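Long-range contact in CheA (Treponema denticola, PDB 6Y1Y), which is a chemotaxis histidine kinase that probably relays chemoreceptor signals to the flagellar motors, represented here by its coiled-coil dimerization domain: residues Ser44-Leu55 with Val79-Phe90. Residues are numbered along the deposited sequence; the frame is centred on the assembly and turned at random.
Sequences SSTIYKDKTRRL and VLNEYSSLLEVF
Helices 44-55 and 79-87 pack almost antiparallel (158°), their axes 9.7 Å apart at closest approach, with Leu86 lodged between side chains of the first; from Glu88 the chain departs from helical geometry, and Val89 and Phe90 carry the contact on to Ser44. Leu86 is a knob in a hole formed by Tyr48, Lys51, Thr52 and Leu55. CG anti to the backbone N (chi1 -179°) sends its branch toward this hole, where CD1 lies against Thr52 OG1 and 3.6 Å from Tyr48 CD1, while CD2 meets Leu55 CD2. Thr52 OG1 sits over the centre of the Tyr48 ring and donates to Tyr48 O at 2.9 Å. Val89 CG1 meets the edge of that ring, and Val89 CG2 packs 3.6 Å from Ile47 CG2. The Phe90 ring lies obliquely to Tyr48, with CD1 3.5 Å from Ser44 CB. On the more exposed flank, salt bridges join Arg54 NE to the syn lone pair of Glu82 OE1 (3.1 Å), Arg54 NH1 to Asp50 OD2, and Lys58 NZ to Glu82 OE2. Tyr48 OH bonds to Leu86 O of the second subunit. The apolar seam thus packs helix 72-87 on helix 7-67 in the dimerization domain and continues through Tyr48 and Phe90 to the second subunit, while the Asp50-Arg54-Glu82 network bridges both helices outside.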
# COMPACT_ATOMS: atom_id res chain seq x y z
N SER B 44 -13.59 2.95 2.48
CA SER B 44 -14.24 1.64 2.55
C SER B 44 -14.25 1.07 3.96
O SER B 44 -15.20 0.36 4.32
CB SER B 44 -13.59 0.67 1.57
OG SER B 44 -13.97 1.00 0.24
N SER B 45 -13.21 1.36 4.76
CA SER B 45 -13.18 0.91 6.16
C SER B 45 -14.29 1.55 6.97
O SER B 45 -14.87 0.91 7.86
CB SER B 45 -11.81 1.24 6.77
OG SER B 45 -11.76 0.89 8.15
N THR B 46 -14.58 2.83 6.72
CA THR B 46 -15.71 3.47 7.38
C THR B 46 -17.01 2.75 7.05
O THR B 46 -17.84 2.50 7.94
CB THR B 46 -15.77 4.94 6.95
OG1 THR B 46 -14.54 5.59 7.28
CG2 THR B 46 -16.92 5.65 7.66
N ILE B 47 -17.21 2.39 5.78
CA ILE B 47 -18.40 1.65 5.39
C ILE B 47 -18.38 0.25 5.99
O ILE B 47 -19.41 -0.26 6.47
CB ILE B 47 -18.52 1.61 3.85
CG1 ILE B 47 -18.50 3.03 3.26
CG2 ILE B 47 -19.81 0.92 3.44
CD1 ILE B 47 -19.48 3.97 3.91
N TYR B 48 -17.19 -0.38 6.02
CA TYR B 48 -17.08 -1.72 6.59
C TYR B 48 -17.53 -1.72 8.05
O TYR B 48 -18.27 -2.62 8.47
CB TYR B 48 -15.62 -2.20 6.48
CG TYR B 48 -15.29 -3.43 7.32
CD1 TYR B 48 -15.52 -4.70 6.82
CD2 TYR B 48 -14.75 -3.31 8.60
CE1 TYR B 48 -15.24 -5.83 7.58
CE2 TYR B 48 -14.46 -4.45 9.37
CZ TYR B 48 -14.71 -5.69 8.84
OH TYR B 48 -14.44 -6.82 9.58
N LYS B 49 -17.12 -0.71 8.83
CA LYS B 49 -17.49 -0.68 10.23
C LYS B 49 -18.98 -0.39 10.39
O LYS B 49 -19.64 -0.96 11.26
CB LYS B 49 -16.64 0.35 10.97
CG LYS B 49 -15.19 -0.09 11.15
CD LYS B 49 -14.38 0.95 11.92
CE LYS B 49 -12.91 0.72 11.69
NZ LYS B 49 -12.06 1.76 12.33
N ASP B 50 -19.54 0.47 9.53
CA ASP B 50 -20.98 0.74 9.58
C ASP B 50 -21.77 -0.54 9.31
O ASP B 50 -22.73 -0.86 10.03
CB ASP B 50 -21.36 1.82 8.57
CG ASP B 50 -22.85 2.11 8.54
OD1 ASP B 50 -23.38 2.57 9.57
OD2 ASP B 50 -23.50 1.87 7.48
N LYS B 51 -21.37 -1.29 8.28
CA LYS B 51 -22.08 -2.51 7.94
C LYS B 51 -21.91 -3.57 9.02
O LYS B 51 -22.86 -4.29 9.36
CB LYS B 51 -21.58 -3.04 6.60
CG LYS B 51 -21.91 -2.16 5.40
CD LYS B 51 -21.62 -2.90 4.10
CE LYS B 51 -21.84 -2.03 2.88
NZ LYS B 51 -23.26 -1.64 2.73
N THR B 52 -20.70 -3.69 9.58
CA THR B 52 -20.47 -4.70 10.61
C THR B 52 -21.26 -4.40 11.87
O THR B 52 -21.92 -5.29 12.41
CB THR B 52 -18.97 -4.78 10.93
OG1 THR B 52 -18.25 -5.20 9.77
CG2 THR B 52 -18.71 -5.76 12.07
N ARG B 53 -21.27 -3.13 12.30
CA ARG B 53 -22.11 -2.74 13.43
C ARG B 53 -23.58 -3.06 13.15
O ARG B 53 -24.29 -3.58 14.03
CB ARG B 53 -21.93 -1.26 13.74
CG ARG B 53 -20.68 -0.94 14.55
CD ARG B 53 -20.70 0.52 15.04
NE ARG B 53 -20.80 1.46 13.93
CZ ARG B 53 -19.76 2.04 13.33
NH1 ARG B 53 -18.52 1.77 13.74
NH2 ARG B 53 -19.95 2.88 12.33
N ARG B 54 -24.05 -2.77 11.94
CA ARG B 54 -25.45 -3.03 11.62
C ARG B 54 -25.78 -4.52 11.65
O ARG B 54 -26.81 -4.93 12.19
CB ARG B 54 -25.79 -2.42 10.26
CG ARG B 54 -27.18 -2.76 9.75
CD ARG B 54 -27.63 -1.74 8.72
NE ARG B 54 -26.79 -1.73 7.52
CZ ARG B 54 -25.97 -0.74 7.20
NH1 ARG B 54 -25.87 0.33 7.98
NH2 ARG B 54 -25.25 -0.81 6.08
N LEU B 55 -24.90 -5.35 11.09
CA LEU B 55 -25.14 -6.80 11.11
C LEU B 55 -25.16 -7.35 12.53
O LEU B 55 -26.01 -8.18 12.88
CB LEU B 55 -24.08 -7.50 10.27
CG LEU B 55 -24.16 -9.03 10.24
CD1 LEU B 55 -25.50 -9.49 9.69
CD2 LEU B 55 -23.02 -9.58 9.41
N VAL B 79 -30.61 -10.71 6.36
CA VAL B 79 -29.30 -11.05 6.91
C VAL B 79 -28.34 -11.39 5.78
O VAL B 79 -27.20 -10.92 5.77
CB VAL B 79 -29.42 -12.21 7.92
CG1 VAL B 79 -28.02 -12.66 8.37
CG2 VAL B 79 -30.22 -11.74 9.10
N LEU B 80 -28.79 -12.19 4.81
CA LEU B 80 -27.92 -12.57 3.69
C LEU B 80 -27.55 -11.36 2.84
O LEU B 80 -26.43 -11.27 2.33
CB LEU B 80 -28.61 -13.64 2.82
CG LEU B 80 -28.62 -15.03 3.46
CD1 LEU B 80 -29.54 -15.96 2.70
CD2 LEU B 80 -27.20 -15.60 3.52
N ASN B 81 -28.48 -10.42 2.68
CA ASN B 81 -28.21 -9.22 1.89
C ASN B 81 -27.22 -8.30 2.60
O ASN B 81 -26.35 -7.71 1.95
CB ASN B 81 -29.52 -8.49 1.58
CG ASN B 81 -30.32 -9.23 0.53
OD1 ASN B 81 -29.77 -10.03 -0.23
ND2 ASN B 81 -31.62 -9.00 0.49
N GLU B 82 -27.32 -8.18 3.92
CA GLU B 82 -26.34 -7.41 4.67
C GLU B 82 -24.98 -8.08 4.55
O GLU B 82 -23.96 -7.42 4.30
CB GLU B 82 -26.73 -7.33 6.15
CG GLU B 82 -27.96 -6.49 6.48
CD GLU B 82 -27.68 -5.00 6.58
OE1 GLU B 82 -26.51 -4.60 6.43
OE2 GLU B 82 -28.63 -4.23 6.80
N TYR B 83 -24.98 -9.41 4.60
CA TYR B 83 -23.74 -10.16 4.59
C TYR B 83 -23.04 -10.04 3.25
O TYR B 83 -21.83 -9.80 3.19
CB TYR B 83 -24.09 -11.62 4.91
CG TYR B 83 -23.06 -12.68 4.60
CD1 TYR B 83 -21.93 -12.80 5.37
CD2 TYR B 83 -23.31 -13.64 3.62
CE1 TYR B 83 -21.01 -13.79 5.12
CE2 TYR B 83 -22.41 -14.65 3.37
CZ TYR B 83 -21.27 -14.72 4.14
OH TYR B 83 -20.36 -15.72 3.89
N SER B 84 -23.78 -10.14 2.14
CA SER B 84 -23.11 -10.00 0.86
C SER B 84 -22.61 -8.58 0.63
O SER B 84 -21.55 -8.39 0.03
CB SER B 84 -24.01 -10.47 -0.29
OG SER B 84 -25.25 -9.80 -0.31
N SER B 85 -23.34 -7.57 1.12
CA SER B 85 -22.82 -6.21 1.00
C SER B 85 -21.52 -6.07 1.78
O SER B 85 -20.57 -5.42 1.32
CB SER B 85 -23.84 -5.21 1.54
OG SER B 85 -24.92 -5.01 0.62
N LEU B 86 -21.45 -6.68 2.96
CA LEU B 86 -20.25 -6.62 3.79
C LEU B 86 -19.07 -7.34 3.14
O LEU B 86 -17.94 -6.85 3.17
CB LEU B 86 -20.58 -7.20 5.17
CG LEU B 86 -19.49 -7.22 6.23
CD1 LEU B 86 -18.93 -5.81 6.44
CD2 LEU B 86 -20.03 -7.77 7.52
N LEU B 87 -19.32 -8.51 2.54
CA LEU B 87 -18.25 -9.25 1.88
C LEU B 87 -17.62 -8.47 0.74
O LEU B 87 -16.45 -8.68 0.42
CB LEU B 87 -18.76 -10.59 1.35
CG LEU B 87 -19.21 -11.63 2.36
CD1 LEU B 87 -19.71 -12.83 1.59
CD2 LEU B 87 -18.02 -12.03 3.23
N GLU B 88 -18.37 -7.57 0.11
CA GLU B 88 -17.87 -6.91 -1.09
C GLU B 88 -17.44 -5.48 -0.83
O GLU B 88 -17.09 -4.78 -1.79
CB GLU B 88 -18.96 -6.91 -2.18
CG GLU B 88 -19.39 -8.32 -2.59
CD GLU B 88 -20.44 -8.35 -3.70
OE1 GLU B 88 -21.26 -7.41 -3.78
OE2 GLU B 88 -20.45 -9.32 -4.48
N VAL B 89 -17.36 -5.06 0.43
CA VAL B 89 -17.23 -3.62 0.69
C VAL B 89 -15.89 -3.06 0.21
O VAL B 89 -15.82 -1.89 -0.20
CB VAL B 89 -17.50 -3.31 2.18
CG1 VAL B 89 -16.42 -3.87 3.06
CG2 VAL B 89 -17.66 -1.81 2.42
N PHE B 90 -14.82 -3.84 0.20
CA PHE B 90 -13.54 -3.34 -0.31
C PHE B 90 -13.34 -3.64 -1.79
O PHE B 90 -12.31 -3.24 -2.34
CB PHE B 90 -12.36 -3.92 0.49
CG PHE B 90 -12.30 -3.43 1.91
CD1 PHE B 90 -11.67 -2.23 2.21
CD2 PHE B 90 -12.89 -4.17 2.93
CE1 PHE B 90 -11.62 -1.77 3.52
CE2 PHE B 90 -12.84 -3.71 4.25
CZ PHE B 90 -12.22 -2.51 4.54